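Long-range contacts in ferric vibriobactin ABC transporter, periplasmic ferric vibriobactin-binding protein (Vibrio cholerae, PDB 3R5T), which binds the iron-loaded siderophore ferric vibriobactin in the periplasm and probably delivers it to an ABC transporter for uptake: residues V44-F55 against Q67-G75; S76-V84 against A100-I110. All coordinates share one frame; numbering follows the deposited sequence. Where two conformers were deposited one is given.

How the contacts relate
Both contacts lie in the lobe built on the five-stranded parallel sheet, and they follow one another along the chain, with centres about 14 Å apart. Contact 1 pairs strand 44-49 with edge strand 69-73; contact 2 packs the next helix, 79-85, against residues 100-110. Trp-72 joins them: its ring is met by Ala-48 in contact 1 and by Val-82 in contact 2, where Trp-72 CH2 lies 3.6 Å from Val-82 CG2. The ferric vibriobactin pocket is reached from contact 1 through Thr-50, Thr-51 and Gln-52. Contact 2 is more remote: the side chain of Ala-100 is about 11 Å from the bound VBN, the siderophore, between nearest atoms.

Contact 1 of 2, residues V44-F55 against Q67-G75; sequences VIASAATTQSTF and QVKKLWPAG. With VBN ((4S,5R)-N-{3-[(2,3-dihydroxybenzoyl)amino]propyl}-2-(2,3-dihydroxyphenyl)-N-[3-({[(4S,5R)-2-(2,3-dihydroxyphenyl)-5-met hyl-4,5-dihydro-1,3-oxazol-4-yl]carbonyl}amino)propyl]-5-methyl-4,5-dihydro-1,3-oxazole-4-carboxamide), chain B.
Lys-70 reaches over the ring of Phe-55. Its CB sits 3.6 Å from Phe-55 CZ, CG passes above CE1, and CD rests over the face, 3.9 Å from the ring centroid, in a CH-pi contact. A bend at chi3 (57°) then turns the chain, bringing CE to 3.6 Å from Ser-53 O, and NZ donates to the same Ser-53 O at 3.0 Å. A water accepts from both NZ and Phe-55 N, so the ammonium ties the loop after strand 44-49 to its neighbour strand. The two backbones pair in parallel: Ser-47 N donates to Lys-69 O, and Leu-71 N to Ser-47 O. A beta bulge then shifts the register, Ala-49 N bonding to Trp-72 O and Ala-74 N to Ala-49 O. At the bulge Ala-48 CB lies over the five-membered ring of Trp-72, 3.7 Å from its centroid, while Leu-71 CD1 meets Ala-46 CB. Ser-47 OG donates to Ala-48 O in the carbonyl plane at 2.7 Å and is also bonded to Thr-34. Past the strand, a type I turn from Thr-50 to Ser-53 presents Gln-52, whose NE2 donates to vibriobactin OAD at 2.9 Å. The two strands and intervening helix 60-65 form a beta-alpha-beta unit, with a siderophore-binding loop following its first strand.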
loop_
_atom_site.group_PDB
_atom_site.type_symbol
_atom_site.label_atom_id
_atom_site.label_comp_id
_atom_site.label_asym_id
_atom_site.label_seq_id
_atom_site.Cartn_x
_atom_site.Cartn_y
_atom_site.Cartn_z
ATOM N N VAL A 44 -11.073 5.789 -13.109
ATOM C CA VAL A 44 -9.779 6.451 -13.194
ATOM C C VAL A 44 -9.282 6.342 -14.630
ATOM O O VAL A 44 -9.193 5.255 -15.203
ATOM C CB VAL A 44 -8.739 5.921 -12.149
ATOM C CG1 VAL A 44 -8.604 4.398 -12.217
ATOM C CG2 VAL A 44 -7.395 6.637 -12.338
ATOM N N ILE A 45 -9.018 7.487 -15.223
ATOM C CA ILE A 45 -8.741 7.508 -16.654
ATOM C C ILE A 45 -7.274 7.817 -16.980
ATOM O O ILE A 45 -6.851 7.703 -18.129
ATOM C CB ILE A 45 -9.762 8.405 -17.429
ATOM C CG1 ILE A 45 -9.853 9.797 -16.806
ATOM C CG2 ILE A 45 -11.138 7.754 -17.419
ATOM C CD1 ILE A 45 -8.666 10.696 -17.087
ATOM N N ALA A 46 -6.497 8.139 -15.949
ATOM C CA ALA A 46 -5.093 8.480 -16.130
ATOM C C ALA A 46 -4.433 8.465 -14.768
ATOM O O ALA A 46 -5.078 8.753 -13.761
ATOM C CB ALA A 46 -4.946 9.861 -16.792
ATOM N N SER A 47 -3.163 8.089 -14.728
ATOM C CA SER A 47 -2.431 8.039 -13.470
ATOM C C SER A 47 -0.971 8.383 -13.669
ATOM O O SER A 47 -0.334 7.901 -14.611
ATOM C CB SER A 47 -2.534 6.645 -12.842
ATOM O OG SER A 47 -1.702 6.544 -11.700
ATOM N N ALA A 48 -0.443 9.204 -12.765
ATOM C CA ALA A 48 1.000 9.358 -12.660
ATOM C C ALA A 48 1.652 8.037 -12.251
ATOM O O ALA A 48 0.979 7.080 -11.840
ATOM C CB ALA A 48 1.362 10.489 -11.676
ATOM N N ALA A 49 2.974 7.979 -12.368
ATOM C CA ALA A 49 3.713 6.736 -12.182
ATOM C C ALA A 49 4.751 6.835 -11.063
ATOM O O ALA A 49 4.902 7.878 -10.413
ATOM C CB ALA A 49 4.402 6.330 -13.509
ATOM N N THR A 50 5.485 5.756 -10.833
ATOM C CA THR A 50 6.648 5.831 -9.926
ATOM C C THR A 50 7.711 6.796 -10.475
ATOM O O THR A 50 7.576 7.283 -11.589
ATOM C CB THR A 50 7.304 4.465 -9.774
ATOM O OG1 THR A 50 7.815 4.066 -11.056
ATOM C CG2 THR A 50 6.290 3.435 -9.276
ATOM N N THR A 51 8.763 7.066 -9.698
ATOM C CA THR A 51 9.845 7.937 -10.180
ATOM C C THR A 51 10.515 7.314 -11.408
ATOM O O THR A 51 11.098 8.025 -12.242
ATOM C CB THR A 51 10.913 8.208 -9.093
ATOM O OG1 THR A 51 11.547 6.980 -8.729
ATOM C CG2 THR A 51 10.297 8.833 -7.859
ATOM N N GLN A 52 10.415 5.990 -11.515
ATOM C CA GLN A 52 10.963 5.231 -12.641
ATOM C C GLN A 52 9.988 5.054 -13.819
ATOM O O GLN A 52 10.209 4.235 -14.709
ATOM C CB GLN A 52 11.459 3.863 -12.162
ATOM C CG GLN A 52 12.500 3.924 -11.035
ATOM C CD GLN A 52 11.875 4.015 -9.653
ATOM O OE1 GLN A 52 10.695 3.684 -9.457
ATOM N NE2 GLN A 52 12.664 4.467 -8.678
ATOM N N SER A 53 8.908 5.820 -13.810
ATOM C CA SER A 53 7.944 5.799 -14.905
ATOM C C SER A 53 7.216 4.473 -15.079
ATOM O O SER A 53 6.864 4.103 -16.194
ATOM C CB SER A 53 8.622 6.220 -16.210
ATOM O OG SER A 53 9.090 7.550 -16.087
ATOM N N THR A 54 6.920 3.792 -13.969
ATOM C CA THR A 54 6.197 2.536 -14.048
ATOM C C THR A 54 4.904 2.579 -13.240
ATOM O O THR A 54 4.772 3.372 -12.303
ATOM C CB THR A 54 7.036 1.359 -13.535
ATOM O OG1 THR A 54 7.388 1.570 -12.160
ATOM C CG2 THR A 54 8.315 1.209 -14.381
ATOM N N PHE A 55 3.966 1.736 -13.651
ATOM C CA PHE A 55 2.806 1.373 -12.838
ATOM C C PHE A 55 3.193 0.182 -11.957
ATOM O O PHE A 55 4.005 -0.655 -12.346
ATOM C CB PHE A 55 1.643 0.941 -13.737
ATOM C CG PHE A 55 0.881 2.075 -14.395
ATOM C CD1 PHE A 55 0.948 3.377 -13.919
ATOM C CD2 PHE A 55 0.047 1.804 -15.466
ATOM C CE1 PHE A 55 0.196 4.385 -14.534
ATOM C CE2 PHE A 55 -0.701 2.802 -16.075
ATOM C CZ PHE A 55 -0.625 4.092 -15.602
ATOM N N GLN A 67 -7.485 1.102 -20.119
ATOM C CA GLN A 67 -7.027 2.277 -20.844
ATOM C C GLN A 67 -6.693 3.441 -19.925
ATOM O O GLN A 67 -6.911 4.600 -20.274
ATOM C CB GLN A 67 -8.055 2.691 -21.900
ATOM C CG GLN A 67 -8.248 1.643 -22.976
ATOM C CD GLN A 67 -9.417 1.949 -23.893
ATOM O OE1 GLN A 67 -9.591 3.082 -24.341
ATOM N NE2 GLN A 67 -10.230 0.934 -24.171
ATOM N N VAL A 68 -6.126 3.130 -18.764
ATOM C CA VAL A 68 -5.661 4.174 -17.859
ATOM C C VAL A 68 -4.367 4.742 -18.434
ATOM O O VAL A 68 -3.360 4.042 -18.491
ATOM C CB VAL A 68 -5.389 3.621 -16.443
ATOM C CG1 VAL A 68 -4.825 4.717 -15.527
ATOM C CG2 VAL A 68 -6.650 3.015 -15.852
ATOM N N LYS A 69 -4.391 6.003 -18.862
ATOM C CA LYS A 69 -3.221 6.616 -19.476
ATOM C C LYS A 69 -2.108 6.833 -18.462
ATOM O O LYS A 69 -2.358 7.349 -17.371
ATOM C CB LYS A 69 -3.622 7.948 -20.117
ATOM C CG LYS A 69 -2.523 8.634 -20.898
ATOM C CD LYS A 69 -3.102 9.779 -21.712
ATOM C CE LYS A 69 -4.273 9.292 -22.573
ATOM N NZ LYS A 69 -4.944 10.367 -23.378
ATOM N N LYS A 70 -0.881 6.423 -18.795
ATOM C CA LYS A 70 0.245 6.669 -17.897
ATOM C C LYS A 70 0.756 8.088 -18.094
ATOM O O LYS A 70 1.121 8.492 -19.207
ATOM C CB LYS A 70 1.380 5.657 -18.094
ATOM C CG LYS A 70 2.478 5.793 -17.039
ATOM C CD LYS A 70 3.276 4.503 -16.850
ATOM C CE LYS A 70 3.890 4.035 -18.149
ATOM N NZ LYS A 70 4.827 2.889 -17.956
ATOM N N LEU A 71 0.760 8.846 -17.006
ATOM C CA LEU A 71 1.199 10.233 -17.037
ATOM C C LEU A 71 2.659 10.335 -16.604
ATOM O O LEU A 71 3.469 9.472 -16.945
ATOM C CB LEU A 71 0.298 11.080 -16.136
ATOM C CG LEU A 71 -1.194 10.965 -16.483
ATOM C CD1 LEU A 71 -2.030 11.657 -15.420
ATOM C CD2 LEU A 71 -1.486 11.516 -17.888
ATOM N N TRP A 72 2.990 11.394 -15.870
ATOM C CA TRP A 72 4.380 11.707 -15.517
ATOM C C TRP A 72 4.913 10.802 -14.412
ATOM O O TRP A 72 4.129 10.258 -13.632
ATOM C CB TRP A 72 4.466 13.175 -15.064
ATOM C CG TRP A 72 3.567 13.459 -13.877
ATOM C CD1 TRP A 72 3.879 13.288 -12.554
ATOM C CD2 TRP A 72 2.214 13.946 -13.909
ATOM N NE1 TRP A 72 2.801 13.628 -11.763
ATOM C CE2 TRP A 72 1.768 14.031 -12.565
ATOM C CE3 TRP A 72 1.328 14.288 -14.936
ATOM C CZ2 TRP A 72 0.494 14.479 -12.228
ATOM C CZ3 TRP A 72 0.049 14.725 -14.591
ATOM C CH2 TRP A 72 -0.349 14.813 -13.248
ATOM N N PRO A 73 6.238 10.663 -14.326
ATOM C CA PRO A 73 6.826 9.975 -13.177
ATOM C C PRO A 73 6.737 10.909 -11.994
ATOM O O PRO A 73 6.844 12.121 -12.153
ATOM C CB PRO A 73 8.303 9.772 -13.572
ATOM C CG PRO A 73 8.521 10.543 -14.800
ATOM C CD PRO A 73 7.257 11.212 -15.239
ATOM N N ALA A 74 6.467 10.346 -10.824
ATOM C CA ALA A 74 6.429 11.105 -9.580
ATOM C C ALA A 74 7.489 12.196 -9.521
ATOM O O ALA A 74 8.662 11.955 -9.814
ATOM C CB ALA A 74 6.586 10.163 -8.399
ATOM N N GLY A 75 7.057 13.392 -9.126
ATOM C CA GLY A 75 7.960 14.502 -8.891
ATOM C C GLY A 75 7.809 15.649 -9.869
ATOM O O GLY A 75 8.141 16.784 -9.544
HETATM C C VBN B . 12.830 5.941 -1.176
HETATM N N VBN B . 10.569 7.076 -1.325
HETATM O O VBN B . 12.995 6.275 -0.050
HETATM C CA VBN B . 11.723 6.545 -2.030
HETATM C CB VBN B . 12.171 7.798 -2.871
HETATM C CAB VBN B . 8.844 0.700 -6.729
HETATM O OAC VBN B . 12.719 1.576 2.212
HETATM O OAD VBN B . 11.710 4.196 -5.984
HETATM O OAF VBN B . 7.769 4.644 0.689
HETATM O OAG VBN B . 7.479 8.984 2.448
HETATM O OAH VBN B . 7.271 6.760 -1.437
HETATM O OAI VBN B . 10.386 4.462 0.241
HETATM O OAJ VBN B . 8.934 7.421 0.763
HETATM O OAK VBN B . 8.952 4.916 -2.507
HETATM C CAL VBN B . 8.631 1.887 3.065
HETATM C CAM VBN B . 9.382 11.505 0.471
HETATM C CAN VBN B . 5.507 5.902 -4.593
HETATM C CAO VBN B . 7.847 2.856 2.354
HETATM C CAP VBN B . 8.478 10.949 1.421
HETATM C CAQ VBN B . 5.760 6.510 -3.320
HETATM C CAR VBN B . 10.052 1.781 2.834
HETATM C CAS VBN B . 10.140 10.674 -0.367
HETATM C CAT VBN B . 6.438 4.993 -5.159
HETATM C CAU VBN B . 14.988 3.472 -0.272
HETATM C CAV VBN B . 14.546 3.570 -3.735
HETATM C CAW VBN B . 14.319 3.608 1.105
HETATM C CAX VBN B . 14.189 3.007 -5.131
HETATM C CAY VBN B . 15.033 4.749 -1.115
HETATM C CAZ VBN B . 13.647 4.721 -3.253
HETATM N NBB VBN B . 12.858 3.600 1.129
HETATM N NBC VBN B . 12.879 2.359 -5.111
HETATM N NBD VBN B . 9.532 3.061 -4.258
HETATM O OBF VBN B . 8.292 3.115 -6.246
HETATM C CBG VBN B . 12.152 2.504 1.753
HETATM C CBH VBN B . 11.681 3.081 -5.548
HETATM C CBJ VBN B . 10.925 8.437 -1.019
HETATM C CBK VBN B . 8.485 3.714 1.412
HETATM C CBL VBN B . 8.345 9.553 1.533
HETATM C CBM VBN B . 6.938 6.186 -2.652
HETATM C CBN VBN B . 9.828 3.623 1.194
HETATM C CBO VBN B . 9.073 8.774 0.731
HETATM C CBP VBN B . 7.833 5.308 -3.203
HETATM C CBQ VBN B . 10.642 2.611 1.936
HETATM C CBR VBN B . 9.986 9.349 -0.270
HETATM C CBS VBN B . 7.562 4.671 -4.495
HETATM C CBU VBN B . 9.365 2.107 -6.493
HETATM C CBW VBN B . 8.640 3.809 -5.087
HETATM C CBX VBN B . 10.362 2.376 -5.259
HETATM N NBY VBN B . 13.806 5.086 -1.842
HETATM O OG1 VBN B . 11.777 8.958 -2.016
HETATM C CG2 VBN B . 11.820 7.840 -4.350
HETATM O O HOH W 1 4.139 0.573 -16.368
#

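Contact 2 of 2, residues S76-V84 against A100-I110; sequences SVDLESVYV and ARDQIPLLQAI
Ile-110 meets Tyr-83 over one face of the phenol ring. Its CD1 lies 3.4 Å from Tyr-83 CE2 and 3.9 Å from the ring centroid, a CH-pi contact offset toward the rim, while CG1 approaches CZ. The same CD1 touches Val-82 CG1 at 3.6 Å, lodging the isoleucine tip between two consecutive residues of helix 79-85. With CG1 anti to the carbonyl carbon (chi1 -50°), Ile-110 extends the CG1-CD1 branch toward the ring and leaves CG2 near Val-82 CG1.

Further along, Leu-107 CD2 is shared by three aliphatic side chains: Leu-79 CD2 at 4.1 Å, Val-82 CG2, whose side chain crosses it at about a right angle, and Val-77 CG1. Leu-79 also sends CD1 to Leu-106 CD1. At the other end of the interface Val-77 CG2 meets Ala-100 CB at 4.0 Å, with the aliphatic part of Gln-103 running past it in the opposite direction.

Polar bonds flank these apolar contacts. Asp-78 is the N-cap of helix 79-85: its OD1 accepts from Ser-81 N at 3.1 Å, from above the carboxylate plane, and its backbone O receives both Val-82 N and Ser-81 OG, the latter at 2.6 Å. Across the interface a water lies between Tyr-83 OH and Leu-106 O, donating to the latter. Farther out, Trp-72 packs against Val-77 and Ser-81, and Val-92 of the sheet lies against Ala-100 and Leu-107.

The axes of helix segments 79-84 and 104-108 come no closer than 11.2 Å, and Leu-79, Val-82, Leu-106 and Leu-107 reach across that separation. Attraction across the interface is therefore mainly dispersive and hydrophobic, the CH-pi contact included, with the bridging water as a polar link.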
loop_
_atom_site.group_PDB
_atom_site.type_symbol
_atom_site.label_atom_id
_atom_site.label_comp_id
_atom_site.label_asym_id
_atom_site.label_seq_id
_atom_site.Cartn_x
_atom_site.Cartn_y
_atom_site.Cartn_z
ATOM N N SER A 76 7.285 15.360 -11.055
ATOM C CA SER A 76 7.229 16.341 -12.132
ATOM C C SER A 76 5.826 16.539 -12.737
ATOM O O SER A 76 5.589 16.099 -13.862
ATOM C CB SER A 76 8.217 15.942 -13.248
ATOM O OG SER A 76 8.245 14.531 -13.476
ATOM N N VAL A 77 4.910 17.211 -12.032
ATOM C CA VAL A 77 3.516 17.287 -12.510
ATOM C C VAL A 77 3.425 18.003 -13.867
ATOM O O VAL A 77 3.884 19.134 -14.007
ATOM C CB VAL A 77 2.589 17.984 -11.506
ATOM C CG1 VAL A 77 1.196 18.154 -12.103
ATOM C CG2 VAL A 77 2.507 17.186 -10.224
ATOM N N ASP A 78 2.823 17.340 -14.851
ATOM C CA ASP A 78 2.649 17.911 -16.185
ATOM C C ASP A 78 1.250 18.516 -16.290
ATOM O O ASP A 78 0.254 17.817 -16.530
ATOM C CB ASP A 78 2.883 16.827 -17.246
ATOM C CG ASP A 78 2.785 17.352 -18.674
ATOM O OD1 ASP A 78 2.201 18.433 -18.888
ATOM O OD2 ASP A 78 3.300 16.668 -19.588
ATOM N N LEU A 79 1.156 19.821 -16.071
ATOM C CA LEU A 79 -0.159 20.464 -16.050
ATOM C C LEU A 79 -0.867 20.404 -17.404
ATOM O O LEU A 79 -2.095 20.290 -17.444
ATOM C CB LEU A 79 -0.049 21.922 -15.606
ATOM C CG LEU A 79 0.393 22.108 -14.146
ATOM C CD1 LEU A 79 0.651 23.584 -13.877
ATOM C CD2 LEU A 79 -0.635 21.528 -13.168
ATOM N N GLU A 80 -0.114 20.494 -18.499
ATOM C CA GLU A 80 -0.725 20.412 -19.824
ATOM C C GLU A 80 -1.465 19.084 -19.945
ATOM O O GLU A 80 -2.592 19.037 -20.431
ATOM C CB GLU A 80 0.333 20.547 -20.918
ATOM C CG GLU A 80 -0.210 20.321 -22.317
ATOM C CD GLU A 80 0.858 20.502 -23.371
ATOM O OE1 GLU A 80 1.585 21.524 -23.311
ATOM O OE2 GLU A 80 0.979 19.631 -24.267
ATOM N N SER A 81 -0.828 18.013 -19.498
ATOM C CA SER A 81 -1.440 16.697 -19.594
ATOM C C SER A 81 -2.725 16.634 -18.773
ATOM O O SER A 81 -3.711 16.042 -19.213
ATOM C CB SER A 81 -0.456 15.588 -19.201
ATOM O OG SER A 81 -0.116 15.633 -17.825
ATOM N N VAL A 82 -2.731 17.267 -17.602
ATOM C CA VAL A 82 -3.957 17.290 -16.783
ATOM C C VAL A 82 -5.088 18.029 -17.516
ATOM O O VAL A 82 -6.211 17.532 -17.591
ATOM C CB VAL A 82 -3.725 17.927 -15.398
ATOM C CG1 VAL A 82 -5.021 17.876 -14.573
ATOM C CG2 VAL A 82 -2.626 17.180 -14.667
ATOM N N TYR A 83 -4.793 19.213 -18.050
ATOM C CA TYR A 83 -5.774 19.973 -18.822
ATOM C C TYR A 83 -6.338 19.130 -19.966
ATOM O O TYR A 83 -7.554 19.082 -20.172
ATOM C CB TYR A 83 -5.163 21.268 -19.385
ATOM C CG TYR A 83 -5.135 22.430 -18.414
ATOM C CD1 TYR A 83 -6.235 23.275 -18.271
ATOM C CD2 TYR A 83 -4.011 22.683 -17.638
ATOM C CE1 TYR A 83 -6.206 24.344 -17.382
ATOM C CE2 TYR A 83 -3.974 23.738 -16.748
ATOM C CZ TYR A 83 -5.076 24.558 -16.611
ATOM O OH TYR A 83 -5.029 25.601 -15.713
ATOM N N VAL A 84 -5.469 18.447 -20.701
ATOM C CA VAL A 84 -5.936 17.721 -21.882
ATOM C C VAL A 84 -6.819 16.524 -21.514
ATOM O O VAL A 84 -7.763 16.200 -22.233
ATOM C CB VAL A 84 -4.764 17.302 -22.812
ATOM C CG1 VAL A 84 -5.265 16.418 -23.943
ATOM C CG2 VAL A 84 -4.045 18.537 -23.361
ATOM N N ALA A 100 1.872 15.046 -4.651
ATOM C CA ALA A 100 1.823 16.342 -5.315
ATOM C C ALA A 100 1.139 17.392 -4.431
ATOM O O ALA A 100 0.480 18.308 -4.940
ATOM C CB ALA A 100 1.094 16.212 -6.645
ATOM N N ARG A 101 1.280 17.252 -3.108
ATOM C CA ARG A 101 0.600 18.124 -2.160
ATOM C C ARG A 101 0.823 19.606 -2.462
ATOM O O ARG A 101 -0.123 20.398 -2.422
ATOM C CB ARG A 101 1.023 17.794 -0.726
ATOM C CG ARG A 101 0.381 18.680 0.318
ATOM C CD ARG A 101 0.617 18.151 1.726
ATOM N NE ARG A 101 0.053 19.064 2.718
ATOM C CZ ARG A 101 0.389 19.073 4.005
ATOM N NH1 ARG A 101 -0.171 19.951 4.826
ATOM N NH2 ARG A 101 1.292 18.215 4.467
ATOM N N ASP A 102 2.058 19.986 -2.787
ATOM C CA ASP A 102 2.364 21.403 -2.998
ATOM C C ASP A 102 1.799 21.973 -4.300
ATOM O O ASP A 102 1.767 23.187 -4.487
ATOM C CB ASP A 102 3.874 21.648 -2.937
ATOM C CG ASP A 102 4.434 21.451 -1.544
ATOM O OD1 ASP A 102 3.634 21.332 -0.591
ATOM O OD2 ASP A 102 5.674 21.412 -1.406
ATOM N N GLN A 103 1.357 21.095 -5.187
ATOM C CA GLN A 103 0.779 21.499 -6.465
ATOM C C GLN A 103 -0.746 21.598 -6.417
ATOM O O GLN A 103 -1.390 21.879 -7.431
ATOM C CB GLN A 103 1.209 20.533 -7.569
ATOM C CG GLN A 103 2.684 20.658 -7.956
ATOM C CD GLN A 103 3.622 20.064 -6.921
ATOM O OE1 GLN A 103 3.462 18.916 -6.520
ATOM N NE2 GLN A 103 4.616 20.842 -6.495
ATOM N N ILE A 104 -1.327 21.396 -5.242
ATOM C CA ILE A 104 -2.794 21.431 -5.145
ATOM C C ILE A 104 -3.470 22.705 -5.690
ATOM O O ILE A 104 -4.423 22.612 -6.456
ATOM C CB ILE A 104 -3.286 21.060 -3.735
ATOM C CG1 ILE A 104 -3.107 19.559 -3.547
ATOM C CG2 ILE A 104 -4.751 21.412 -3.571
ATOM C CD1 ILE A 104 -3.436 19.050 -2.153
ATOM N N PRO A 105 -2.953 23.892 -5.338
ATOM C CA PRO A 105 -3.579 25.105 -5.883
ATOM C C PRO A 105 -3.583 25.150 -7.417
ATOM O O PRO A 105 -4.556 25.623 -8.008
ATOM C CB PRO A 105 -2.712 26.228 -5.303
ATOM C CG PRO A 105 -2.188 25.652 -4.014
ATOM C CD PRO A 105 -1.893 24.214 -4.366
ATOM N N LEU A 106 -2.522 24.671 -8.055
ATOM C CA LEU A 106 -2.494 24.644 -9.515
ATOM C C LEU A 106 -3.488 23.628 -10.060
ATOM O O LEU A 106 -4.171 23.880 -11.053
ATOM C CB LEU A 106 -1.079 24.367 -10.044
ATOM C CG LEU A 106 -0.075 25.498 -9.839
ATOM C CD1 LEU A 106 1.374 25.011 -9.984
ATOM C CD2 LEU A 106 -0.368 26.622 -10.826
ATOM N N LEU A 107 -3.607 22.487 -9.383
ATOM C CA LEU A 107 -4.496 21.424 -9.835
ATOM C C LEU A 107 -5.970 21.780 -9.619
ATOM O O LEU A 107 -6.818 21.493 -10.463
ATOM C CB LEU A 107 -4.155 20.115 -9.124
ATOM C CG LEU A 107 -2.771 19.536 -9.458
ATOM C CD1 LEU A 107 -2.357 18.503 -8.428
ATOM C CD2 LEU A 107 -2.767 18.936 -10.862
ATOM N N GLN A 108 -6.268 22.405 -8.487
ATOM C CA GLN A 108 -7.640 22.795 -8.167
ATOM C C GLN A 108 -8.182 23.810 -9.177
ATOM O O GLN A 108 -9.393 23.920 -9.363
ATOM C CB GLN A 108 -7.723 23.319 -6.728
ATOM C CG GLN A 108 -9.103 23.816 -6.289
ATOM C CD GLN A 108 -10.153 22.717 -6.174
ATOM O OE1 GLN A 108 -9.884 21.600 -5.710
ATOM N NE2 GLN A 108 -11.377 23.047 -6.578
ATOM N N ALA A 109 -7.286 24.544 -9.835
ATOM C CA ALA A 109 -7.691 25.473 -10.887
ATOM C C ALA A 109 -8.257 24.722 -12.084
ATOM O O ALA A 109 -8.974 25.302 -12.909
ATOM C CB ALA A 109 -6.506 26.346 -11.316
ATOM N N ILE A 110 -7.928 23.438 -12.182
ATOM C CA ILE A 110 -8.343 22.600 -13.301
ATOM C C ILE A 110 -9.601 21.786 -13.023
ATOM O O ILE A 110 -10.496 21.712 -13.860
ATOM C CB ILE A 110 -7.222 21.619 -13.709
ATOM C CG1 ILE A 110 -5.894 22.367 -13.885
ATOM C CG2 ILE A 110 -7.623 20.856 -14.968
ATOM C CD1 ILE A 110 -4.713 21.473 -14.253
HETATM O O HOH W 2 -3.404 25.327 -13.411
#